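PDB 3KV1: transcriptional repressor from Vibrio fischeri, which probably represses transcription as a SorC-family regulator, this fragment being its putative sugar-binding domain. Local coordinates for residues 37-48 / 222-230; 61-72 / 97-107. All blocks are in the same frame, centred on the assembly; numbering follows the deposited sequence. Where two conformers were deposited one is given.

Contact 1 (37-48 / 222-230); sequences QRKQVAALVSSY and PNVVAMASE
The selenomethionine at M227 reaches from strand 223-227 to the helix face that packs on it and lays its CE methyl against V41 CG1, 3.5 Å away. Its chain runs straight out to SE and then bends, which carries CE between V41 and V45; the long, flexible side chain can shape itself to the groove between the two valines, and V45 CG2 rests 4.1 Å from M227 SE. V45 and V225 lie alongside, pointing oppositely, with their CG1 methyls 4.0 Å apart. In Y48, with CG anti to the backbone N (chi1 165°), the ring extends over V225, and its CE2 comes within 3.7 Å of V225 CG2, which approaches the ring obliquely. The side chains of Y48 and N223 cross at about a right angle, ring and amide planes 63° apart; a water lying in the ring plane joins Y48 OH to N223 OD1, an oxygen that K23 also holds. At the other end S229 CB sits 3.4 Å from Q37 CG, and S229 OG touches V41 CG2; this small residue lets the helix come close, with R38 and S229 CA atoms 5.7 Å apart. The bent Q37 chain sends its amide away to the backbone of L29 and Q31, while R38 NH1 reaches E230 OE2 through a second water; that carboxylate also pairs with K233. M227, R38 and S229 each have a second conformer, so their contacts describe one of two states. No direct hydrogen bond joins helix to strand. The two run nearly antiparallel (165°), 10.2 Å between axes; V225 and M227, with N223 at the strand's start, turn to the helix, while V224 and A226 face the other way, as in the helix-on-sheet layer of a Rossmann-like alpha/beta domain.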
loop_
_atom_site.group_PDB
_atom_site.type_symbol
_atom_site.label_atom_id
_atom_site.label_comp_id
_atom_site.label_asym_id
_atom_site.label_seq_id
_atom_site.Cartn_x
_atom_site.Cartn_y
_atom_site.Cartn_z
ATOM N N GLN A 37 2.700 -20.790 20.619
ATOM C CA GLN A 37 1.611 -20.104 21.301
ATOM C C GLN A 37 0.838 -19.140 20.399
ATOM O O GLN A 37 -0.396 -19.116 20.444
ATOM C CB GLN A 37 2.093 -19.335 22.540
ATOM C CG GLN A 37 0.929 -18.944 23.461
ATOM C CD GLN A 37 0.385 -20.161 24.205
ATOM O OE1 GLN A 37 1.105 -20.765 24.990
ATOM N NE2 GLN A 37 -0.877 -20.523 23.959
ATOM N N ARG A 38 1.555 -18.340 19.603
ATOM C CA ARG A 38 0.898 -17.390 18.680
ATOM C C ARG A 38 0.004 -18.095 17.677
ATOM O O ARG A 38 -1.055 -17.576 17.295
ATOM C CB ARG A 38 1.929 -16.566 17.912
ATOM C CG ARG A 38 2.530 -15.404 18.701
ATOM C CD ARG A 38 3.255 -14.455 17.741
ATOM N NE ARG A 38 4.415 -15.089 17.124
ATOM C CZ ARG A 38 5.660 -14.938 17.554
ATOM N NH1 ARG A 38 5.904 -14.168 18.604
ATOM N NH2 ARG A 38 6.660 -15.560 16.938
ATOM N N LYS A 39 0.439 -19.269 17.229
ATOM C CA LYS A 39 -0.351 -20.036 16.279
ATOM C C LYS A 39 -1.651 -20.478 16.902
ATOM O O LYS A 39 -2.689 -20.476 16.238
ATOM C CB LYS A 39 0.397 -21.273 15.839
ATOM C CG LYS A 39 1.490 -20.954 14.838
ATOM C CD LYS A 39 2.250 -22.243 14.495
ATOM C CE LYS A 39 3.118 -22.073 13.253
ATOM N NZ LYS A 39 3.753 -23.384 12.905
ATOM N N GLN A 40 -1.597 -20.906 18.168
ATOM C CA GLN A 40 -2.806 -21.455 18.774
ATOM C C GLN A 40 -3.793 -20.340 19.132
ATOM O O GLN A 40 -5.003 -20.538 19.043
ATOM C CB GLN A 40 -2.477 -22.326 19.997
ATOM C CG GLN A 40 -1.777 -23.591 19.632
ATOM C CD GLN A 40 -2.639 -24.445 18.745
ATOM O OE1 GLN A 40 -3.813 -24.652 19.040
ATOM N NE2 GLN A 40 -2.076 -24.916 17.636
ATOM N N VAL A 41 -3.267 -19.201 19.573
ATOM C CA VAL A 41 -4.093 -18.011 19.819
ATOM C C VAL A 41 -4.715 -17.563 18.487
ATOM O O VAL A 41 -5.898 -17.239 18.401
ATOM C CB VAL A 41 -3.225 -16.873 20.402
ATOM C CG1 VAL A 41 -3.969 -15.547 20.386
ATOM C CG2 VAL A 41 -2.814 -17.236 21.837
ATOM N N ALA A 42 -3.902 -17.568 17.447
ATOM C CA ALA A 42 -4.392 -17.145 16.134
ATOM C C ALA A 42 -5.490 -18.085 15.620
ATOM O O ALA A 42 -6.409 -17.639 14.901
ATOM C CB ALA A 42 -3.254 -17.029 15.136
ATOM N N ALA A 43 -5.457 -19.360 16.024
ATOM C CA ALA A 43 -6.497 -20.295 15.580
ATOM C C ALA A 43 -7.863 -19.903 16.131
ATOM O O ALA A 43 -8.891 -19.994 15.446
ATOM C CB ALA A 43 -6.158 -21.750 15.997
ATOM N N LEU A 44 -7.879 -19.451 17.372
ATOM C CA LEU A 44 -9.143 -19.135 17.999
ATOM C C LEU A 44 -9.653 -17.837 17.385
ATOM O O LEU A 44 -10.854 -17.681 17.164
ATOM C CB LEU A 44 -8.929 -18.929 19.502
ATOM C CG LEU A 44 -8.439 -20.195 20.235
ATOM C CD1 LEU A 44 -8.252 -19.849 21.716
ATOM C CD2 LEU A 44 -9.424 -21.355 20.064
ATOM N N VAL A 45 -8.746 -16.905 17.135
ATOM C CA VAL A 45 -9.186 -15.623 16.526
ATOM C C VAL A 45 -9.705 -15.839 15.088
ATOM O O VAL A 45 -10.701 -15.216 14.665
ATOM C CB VAL A 45 -8.055 -14.582 16.543
ATOM C CG1 VAL A 45 -8.495 -13.307 15.781
ATOM C CG2 VAL A 45 -7.697 -14.250 17.991
ATOM N N SER A 46 -9.050 -16.732 14.343
ATOM C CA SER A 46 -9.450 -17.053 12.951
ATOM C C SER A 46 -10.890 -17.573 12.904
ATOM O O SER A 46 -11.699 -17.182 12.044
ATOM C CB SER A 46 -8.510 -18.099 12.334
ATOM O OG SER A 46 -8.892 -18.425 10.989
ATOM N N SER A 47 -11.198 -18.471 13.829
ATOM C CA SER A 47 -12.527 -19.026 13.926
ATOM C C SER A 47 -13.556 -17.975 14.332
ATOM O O SER A 47 -14.663 -17.941 13.775
ATOM C CB SER A 47 -12.544 -20.198 14.906
ATOM O OG SER A 47 -13.870 -20.647 15.009
ATOM N N TYR A 48 -13.200 -17.133 15.306
ATOM C CA TYR A 48 -14.063 -16.031 15.731
ATOM C C TYR A 48 -14.381 -15.129 14.516
ATOM O O TYR A 48 -15.540 -14.783 14.283
ATOM C CB TYR A 48 -13.421 -15.234 16.896
ATOM C CG TYR A 48 -14.087 -13.887 17.148
ATOM C CD1 TYR A 48 -15.190 -13.781 17.985
ATOM C CD2 TYR A 48 -13.604 -12.738 16.537
ATOM C CE1 TYR A 48 -15.803 -12.530 18.198
ATOM C CE2 TYR A 48 -14.190 -11.506 16.752
ATOM C CZ TYR A 48 -15.293 -11.417 17.564
ATOM O OH TYR A 48 -15.873 -10.171 17.734
ATOM N N PRO A 222 -16.537 -1.207 17.602
ATOM C CA PRO A 222 -17.374 -2.135 18.400
ATOM C C PRO A 222 -16.668 -3.407 18.864
ATOM O O PRO A 222 -17.003 -3.913 19.928
ATOM C CB PRO A 222 -18.486 -2.531 17.412
ATOM C CG PRO A 222 -18.578 -1.367 16.464
ATOM C CD PRO A 222 -17.172 -0.819 16.332
ATOM N N ASN A 223 -15.730 -3.937 18.081
ATOM C CA ASN A 223 -15.147 -5.217 18.415
ATOM C C ASN A 223 -13.627 -5.211 18.267
ATOM O O ASN A 223 -13.109 -5.657 17.234
ATOM C CB ASN A 223 -15.720 -6.327 17.513
ATOM C CG ASN A 223 -17.227 -6.488 17.677
ATOM O OD1 ASN A 223 -17.695 -6.960 18.707
ATOM N ND2 ASN A 223 -17.976 -6.039 16.691
ATOM N N VAL A 224 -12.950 -4.709 19.290
ATOM C CA VAL A 224 -11.486 -4.663 19.307
ATOM C C VAL A 224 -11.016 -6.017 19.805
ATOM O O VAL A 224 -11.283 -6.415 20.948
ATOM C CB VAL A 224 -11.008 -3.518 20.208
ATOM C CG1 VAL A 224 -9.505 -3.558 20.417
ATOM C CG2 VAL A 224 -11.463 -2.141 19.572
ATOM N N VAL A 225 -10.352 -6.747 18.917
ATOM C CA VAL A 225 -9.838 -8.064 19.249
ATOM C C VAL A 225 -8.339 -7.902 19.477
ATOM O O VAL A 225 -7.601 -7.546 18.547
ATOM C CB VAL A 225 -9.988 -9.018 18.056
ATOM C CG1 VAL A 225 -9.342 -10.391 18.414
ATOM C CG2 VAL A 225 -11.475 -9.153 17.636
ATOM N N ALA A 226 -7.900 -8.179 20.693
ATOM C CA ALA A 226 -6.503 -7.925 21.061
ATOM C C ALA A 226 -5.854 -9.256 21.419
ATOM O O ALA A 226 -6.425 -10.100 22.134
ATOM C CB ALA A 226 -6.413 -6.942 22.227
HETATM N N MSE A 227 -4.605 -9.394 21.002
HETATM C CA MSE A 227 -3.952 -10.677 21.025
HETATM C C MSE A 227 -2.558 -10.596 21.672
HETATM O O MSE A 227 -1.742 -9.777 21.270
HETATM C CB MSE A 227 -3.847 -11.153 19.574
HETATM C CG MSE A 227 -5.161 -11.042 18.773
HETATM SE SE MSE A 227 -4.702 -11.673 16.982
HETATM C CE MSE A 227 -3.711 -13.352 17.625
ATOM N N ALA A 228 -2.279 -11.450 22.658
ATOM C CA ALA A 228 -0.910 -11.545 23.184
ATOM C C ALA A 228 -0.668 -12.974 23.636
ATOM O O ALA A 228 -1.564 -13.611 24.157
ATOM C CB ALA A 228 -0.716 -10.602 24.344
ATOM N N SER A 229 0.550 -13.478 23.490
ATOM C CA SER A 229 0.784 -14.880 23.844
ATOM C C SER A 229 1.727 -15.092 25.018
ATOM O O SER A 229 1.768 -16.170 25.614
ATOM C CB SER A 229 1.327 -15.651 22.639
ATOM O OG SER A 229 0.297 -15.904 21.715
ATOM N N GLU A 230 2.514 -14.078 25.325
ATOM C CA GLU A 230 3.640 -14.263 26.240
ATOM C C GLU A 230 3.328 -13.810 27.653
ATOM O O GLU A 230 3.148 -12.619 27.897
ATOM C CB GLU A 230 4.855 -13.518 25.701
ATOM C CG GLU A 230 5.374 -14.069 24.389
ATOM C CD GLU A 230 6.206 -13.054 23.606
ATOM O OE1 GLU A 230 7.452 -13.104 23.677
ATOM O OE2 GLU A 230 5.607 -12.209 22.909
HETATM O O HOH W 1 4.274 -12.640 20.626
HETATM O O HOH W 2 -18.357 -9.720 18.739
#

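Contact 2 (61-72 / 97-107); sequences VGQGQNVAAVAD and IINADHICRRL
Apolar contacts make up most of this interface, and I103 stands at its middle. With CG1 beside the backbone N, its two branches part: CG2 meets V61 CG1 and V67 CG1, while CD1 runs on to A68, 4.0 Å from A68 CB. The small alanines A68 and A71 let the helices approach to 8.8 Å between axes, crossing at 19°. A71 CB lies 3.8 Å from L107 CD2, and L107 CD1 goes the other way to meet V61 CG2 tip to tip. V61, at the end of its strand, also sets CB 3.4 Å from C104 SG. At the opposite end I98 CD1 closes over A68 CB, and I97, poorly ordered, lies across the Q63 amide.

Hydrogen bonds gather where both helices begin. G64, the N-cap residue of helix 65-72, gives its N-H to I98 O at 3.0 Å, nearly straight (168°) and in the carbonyl plane. Its positive phi suits glycine, since a side chain would press on the preceding carbonyl. A water links Q63 OE1 to A100 N at the start of helix 100-111, while Q63 NE2 turns to Y123 and to a bound glycerol.

The charged contact lies toward solvent, where D72 is exposed. R106 bends at chi3 to bring NE to D72 OD1 at 2.9 Å, a weak hydrogen bond (130°) within a salt bridge; A68 CB lies at the guanidinium edge.

The chemistry is thus graded: apolar packing probably sets the helix spacing, the G64-I98 bond ties the two helix starts together, and the ion pair adds probably modest attraction. G62 O, buried without a polar partner and with the A100 CB methyl 3.4 Å away, probably carries a desolvation cost.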
loop_
_atom_site.group_PDB
_atom_site.type_symbol
_atom_site.label_atom_id
_atom_site.label_comp_id
_atom_site.label_asym_id
_atom_site.label_seq_id
_atom_site.Cartn_x
_atom_site.Cartn_y
_atom_site.Cartn_z
ATOM N N VAL A 61 -6.717 -3.129 10.959
ATOM C CA VAL A 61 -5.708 -4.156 11.215
ATOM C C VAL A 61 -4.381 -3.508 11.648
ATOM O O VAL A 61 -3.888 -2.595 10.987
ATOM C CB VAL A 61 -5.497 -4.984 9.931
ATOM C CG1 VAL A 61 -4.329 -5.984 10.093
ATOM C CG2 VAL A 61 -6.813 -5.739 9.523
ATOM N N GLY A 62 -3.831 -3.952 12.784
ATOM C CA GLY A 62 -2.533 -3.442 13.232
ATOM C C GLY A 62 -1.389 -4.302 12.720
ATOM O O GLY A 62 -1.555 -5.109 11.815
ATOM N N GLN A 63 -0.194 -4.120 13.276
ATOM C CA GLN A 63 0.963 -4.746 12.654
ATOM C C GLN A 63 1.537 -5.808 13.574
ATOM O O GLN A 63 1.087 -5.972 14.709
ATOM C CB GLN A 63 2.043 -3.711 12.341
ATOM C CG GLN A 63 2.570 -2.950 13.534
ATOM C CD GLN A 63 3.728 -2.021 13.168
ATOM O OE1 GLN A 63 3.893 -1.600 12.014
ATOM N NE2 GLN A 63 4.518 -1.661 14.177
ATOM N N GLY A 64 2.552 -6.503 13.090
ATOM C CA GLY A 64 3.321 -7.371 13.988
ATOM C C GLY A 64 2.956 -8.850 14.010
ATOM O O GLY A 64 2.009 -9.297 13.349
ATOM N N GLN A 65 3.737 -9.620 14.785
ATOM C CA GLN A 65 3.633 -11.078 14.737
ATOM C C GLN A 65 2.336 -11.685 15.271
ATOM O O GLN A 65 1.883 -12.710 14.748
ATOM C CB GLN A 65 4.834 -11.698 15.447
ATOM C CG GLN A 65 6.134 -11.357 14.766
ATOM C CD GLN A 65 7.323 -11.917 15.526
ATOM O OE1 GLN A 65 7.870 -12.960 15.161
ATOM N NE2 GLN A 65 7.707 -11.239 16.606
ATOM N N ASN A 66 1.743 -11.096 16.313
ATOM C CA ASN A 66 0.494 -11.667 16.847
ATOM C C ASN A 66 -0.588 -11.585 15.767
ATOM O O ASN A 66 -1.277 -12.560 15.466
ATOM C CB ASN A 66 0.035 -10.917 18.100
ATOM C CG ASN A 66 1.007 -11.066 19.274
ATOM O OD1 ASN A 66 1.432 -12.168 19.584
ATOM N ND2 ASN A 66 1.344 -9.953 19.938
ATOM N N VAL A 67 -0.711 -10.407 15.152
ATOM C CA VAL A 67 -1.734 -10.198 14.116
ATOM C C VAL A 67 -1.445 -11.040 12.864
ATOM O O VAL A 67 -2.350 -11.665 12.284
ATOM C CB VAL A 67 -1.858 -8.683 13.776
ATOM C CG1 VAL A 67 -2.933 -8.431 12.687
ATOM C CG2 VAL A 67 -2.179 -7.895 15.057
ATOM N N ALA A 68 -0.174 -11.103 12.476
ATOM C CA ALA A 68 0.202 -11.831 11.258
ATOM C C ALA A 68 -0.179 -13.308 11.383
ATOM O O ALA A 68 -0.606 -13.931 10.399
ATOM C CB ALA A 68 1.698 -11.696 10.985
ATOM N N ALA A 69 -0.064 -13.852 12.593
ATOM C CA ALA A 69 -0.412 -15.267 12.825
ATOM C C ALA A 69 -1.872 -15.576 12.417
ATOM O O ALA A 69 -2.164 -16.686 11.980
ATOM C CB ALA A 69 -0.169 -15.661 14.304
ATOM N N VAL A 70 -2.770 -14.592 12.549
ATOM C CA VAL A 70 -4.190 -14.819 12.181
ATOM C C VAL A 70 -4.297 -14.955 10.663
ATOM O O VAL A 70 -5.019 -15.795 10.156
ATOM C CB VAL A 70 -5.091 -13.663 12.685
ATOM C CG1 VAL A 70 -6.554 -13.874 12.256
ATOM C CG2 VAL A 70 -4.969 -13.504 14.254
ATOM N N ALA A 71 -3.551 -14.129 9.944
ATOM C CA ALA A 71 -3.571 -14.218 8.486
ATOM C C ALA A 71 -2.945 -15.511 7.995
ATOM O O ALA A 71 -3.367 -16.078 6.988
ATOM C CB ALA A 71 -2.873 -12.987 7.877
ATOM N N ASP A 72 -1.979 -16.022 8.752
ATOM C CA ASP A 72 -1.237 -17.199 8.336
ATOM C C ASP A 72 -1.871 -18.500 8.815
ATOM O O ASP A 72 -1.440 -19.578 8.424
ATOM C CB ASP A 72 0.223 -17.098 8.800
ATOM C CG ASP A 72 0.962 -15.925 8.138
ATOM O OD1 ASP A 72 0.511 -15.461 7.061
ATOM O OD2 ASP A 72 1.987 -15.460 8.694
ATOM N N ILE A 97 9.704 -6.380 11.127
ATOM C CA ILE A 97 8.302 -6.035 11.379
ATOM C C ILE A 97 7.370 -6.422 10.229
ATOM O O ILE A 97 7.591 -6.025 9.075
ATOM C CB ILE A 97 8.133 -4.525 11.658
ATOM C CG1 ILE A 97 8.198 -4.250 13.161
ATOM C CG2 ILE A 97 6.793 -4.028 11.128
ATOM C CD1 ILE A 97 6.826 -4.236 13.840
ATOM N N ILE A 98 6.327 -7.191 10.536
ATOM C CA ILE A 98 5.342 -7.546 9.508
ATOM C C ILE A 98 4.304 -6.408 9.374
ATOM O O ILE A 98 3.592 -6.081 10.319
ATOM C CB ILE A 98 4.672 -8.880 9.768
ATOM C CG1 ILE A 98 5.735 -9.974 9.971
ATOM C CG2 ILE A 98 3.771 -9.280 8.601
ATOM C CD1 ILE A 98 5.208 -11.386 9.775
ATOM N N ASN A 99 4.277 -5.800 8.249
ATOM C CA ASN A 99 3.487 -4.669 7.922
ATOM C C ASN A 99 1.963 -4.890 8.015
ATOM O O ASN A 99 1.524 -5.856 7.530
ATOM C CB ASN A 99 3.829 -4.602 6.471
ATOM C CG ASN A 99 3.873 -3.346 5.989
ATOM O OD1 ASN A 99 4.844 -2.947 5.392
ATOM N ND2 ASN A 99 2.817 -2.658 6.166
ATOM N N ALA A 100 1.175 -3.952 8.536
ATOM C CA ALA A 100 -0.263 -4.140 8.538
ATOM C C ALA A 100 -0.809 -4.319 7.117
ATOM O O ALA A 100 -1.744 -5.070 6.906
ATOM C CB ALA A 100 -0.943 -2.957 9.209
ATOM N N ASP A 101 -0.240 -3.592 6.159
ATOM C CA ASP A 101 -0.678 -3.684 4.778
ATOM C C ASP A 101 -0.522 -5.121 4.252
ATOM O O ASP A 101 -1.442 -5.676 3.623
ATOM C CB ASP A 101 0.147 -2.689 3.952
ATOM C CG ASP A 101 -0.124 -2.777 2.510
ATOM O OD1 ASP A 101 -1.331 -2.881 2.186
ATOM O OD2 ASP A 101 0.862 -2.724 1.721
ATOM N N HIS A 102 0.652 -5.719 4.453
ATOM C CA HIS A 102 0.861 -7.109 4.029
ATOM C C HIS A 102 -0.135 -8.054 4.698
ATOM O O HIS A 102 -0.721 -8.905 4.043
ATOM C CB HIS A 102 2.282 -7.577 4.359
ATOM C CG HIS A 102 3.327 -7.027 3.445
ATOM N ND1 HIS A 102 3.602 -7.579 2.211
ATOM C CD2 HIS A 102 4.172 -5.978 3.588
ATOM C CE1 HIS A 102 4.568 -6.887 1.629
ATOM N NE2 HIS A 102 4.932 -5.912 2.445
ATOM N N ILE A 103 -0.358 -7.860 5.995
ATOM C CA ILE A 103 -1.331 -8.668 6.717
ATOM C C ILE A 103 -2.733 -8.508 6.120
ATOM O O ILE A 103 -3.424 -9.504 5.913
ATOM C CB ILE A 103 -1.342 -8.338 8.209
ATOM C CG1 ILE A 103 0.072 -8.621 8.798
ATOM C CG2 ILE A 103 -2.402 -9.166 8.916
ATOM C CD1 ILE A 103 0.245 -8.051 10.269
ATOM N N CYS A 104 -3.132 -7.276 5.799
ATOM C CA CYS A 104 -4.472 -7.071 5.234
ATOM C C CYS A 104 -4.585 -7.809 3.895
ATOM O O CYS A 104 -5.627 -8.420 3.587
ATOM C CB CYS A 104 -4.743 -5.577 4.964
ATOM S SG CYS A 104 -5.066 -4.665 6.532
ATOM N N ARG A 105 -3.536 -7.740 3.091
ATOM C CA ARG A 105 -3.579 -8.446 1.809
ATOM C C ARG A 105 -3.762 -9.957 1.982
ATOM O O ARG A 105 -4.530 -10.605 1.247
ATOM C CB ARG A 105 -2.331 -8.110 0.956
ATOM C CG ARG A 105 -2.474 -6.709 0.346
ATOM C CD ARG A 105 -1.170 -5.914 0.221
ATOM N NE ARG A 105 -0.084 -6.658 -0.391
ATOM C CZ ARG A 105 1.154 -6.187 -0.525
ATOM N NH1 ARG A 105 1.460 -4.968 -0.087
ATOM N NH2 ARG A 105 2.092 -6.931 -1.100
ATOM N N ARG A 106 -3.061 -10.514 2.960
ATOM C CA ARG A 106 -3.173 -11.954 3.238
ATOM C C ARG A 106 -4.540 -12.320 3.806
ATOM O O ARG A 106 -5.113 -13.350 3.441
ATOM C CB ARG A 106 -2.034 -12.420 4.171
ATOM C CG ARG A 106 -0.667 -12.301 3.483
ATOM C CD ARG A 106 0.342 -13.315 4.010
ATOM N NE ARG A 106 0.631 -13.113 5.427
ATOM C CZ ARG A 106 1.569 -12.292 5.887
ATOM N NH1 ARG A 106 2.317 -11.597 5.035
ATOM N NH2 ARG A 106 1.764 -12.166 7.196
ATOM N N LEU A 107 -5.043 -11.484 4.690
ATOM C CA LEU A 107 -6.416 -11.641 5.207
ATOM C C LEU A 107 -7.447 -11.576 4.074
ATOM O O LEU A 107 -8.350 -12.385 4.016
ATOM C CB LEU A 107 -6.720 -10.600 6.267
ATOM C CG LEU A 107 -6.018 -10.751 7.630
ATOM C CD1 LEU A 107 -6.244 -9.504 8.487
ATOM C CD2 LEU A 107 -6.533 -12.050 8.298
HETATM O O HOH W 3 2.594 -1.582 9.587
#

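In the fold
After helix 10-20 and strand 24-28 the chain forms helix 34-52, whose residues 37-48 find their partner only at strand 223-227, so contact 1 closes a loop of 173 residues. Inside that loop strand 58-61 leads into helix 65-72, and after strand 83-86 the chain reaches helix 100-111; contact 2 closes this much shorter loop wholly within the larger one. The two contacts do not cross along the sequence, yet they touch in space: the selenomethionine M227 packs on V70, and A42 faces A69. Helix 65-72 thus stands between helices 34-52 and 100-111, and the pair of contacts joins three helices to the central sheet.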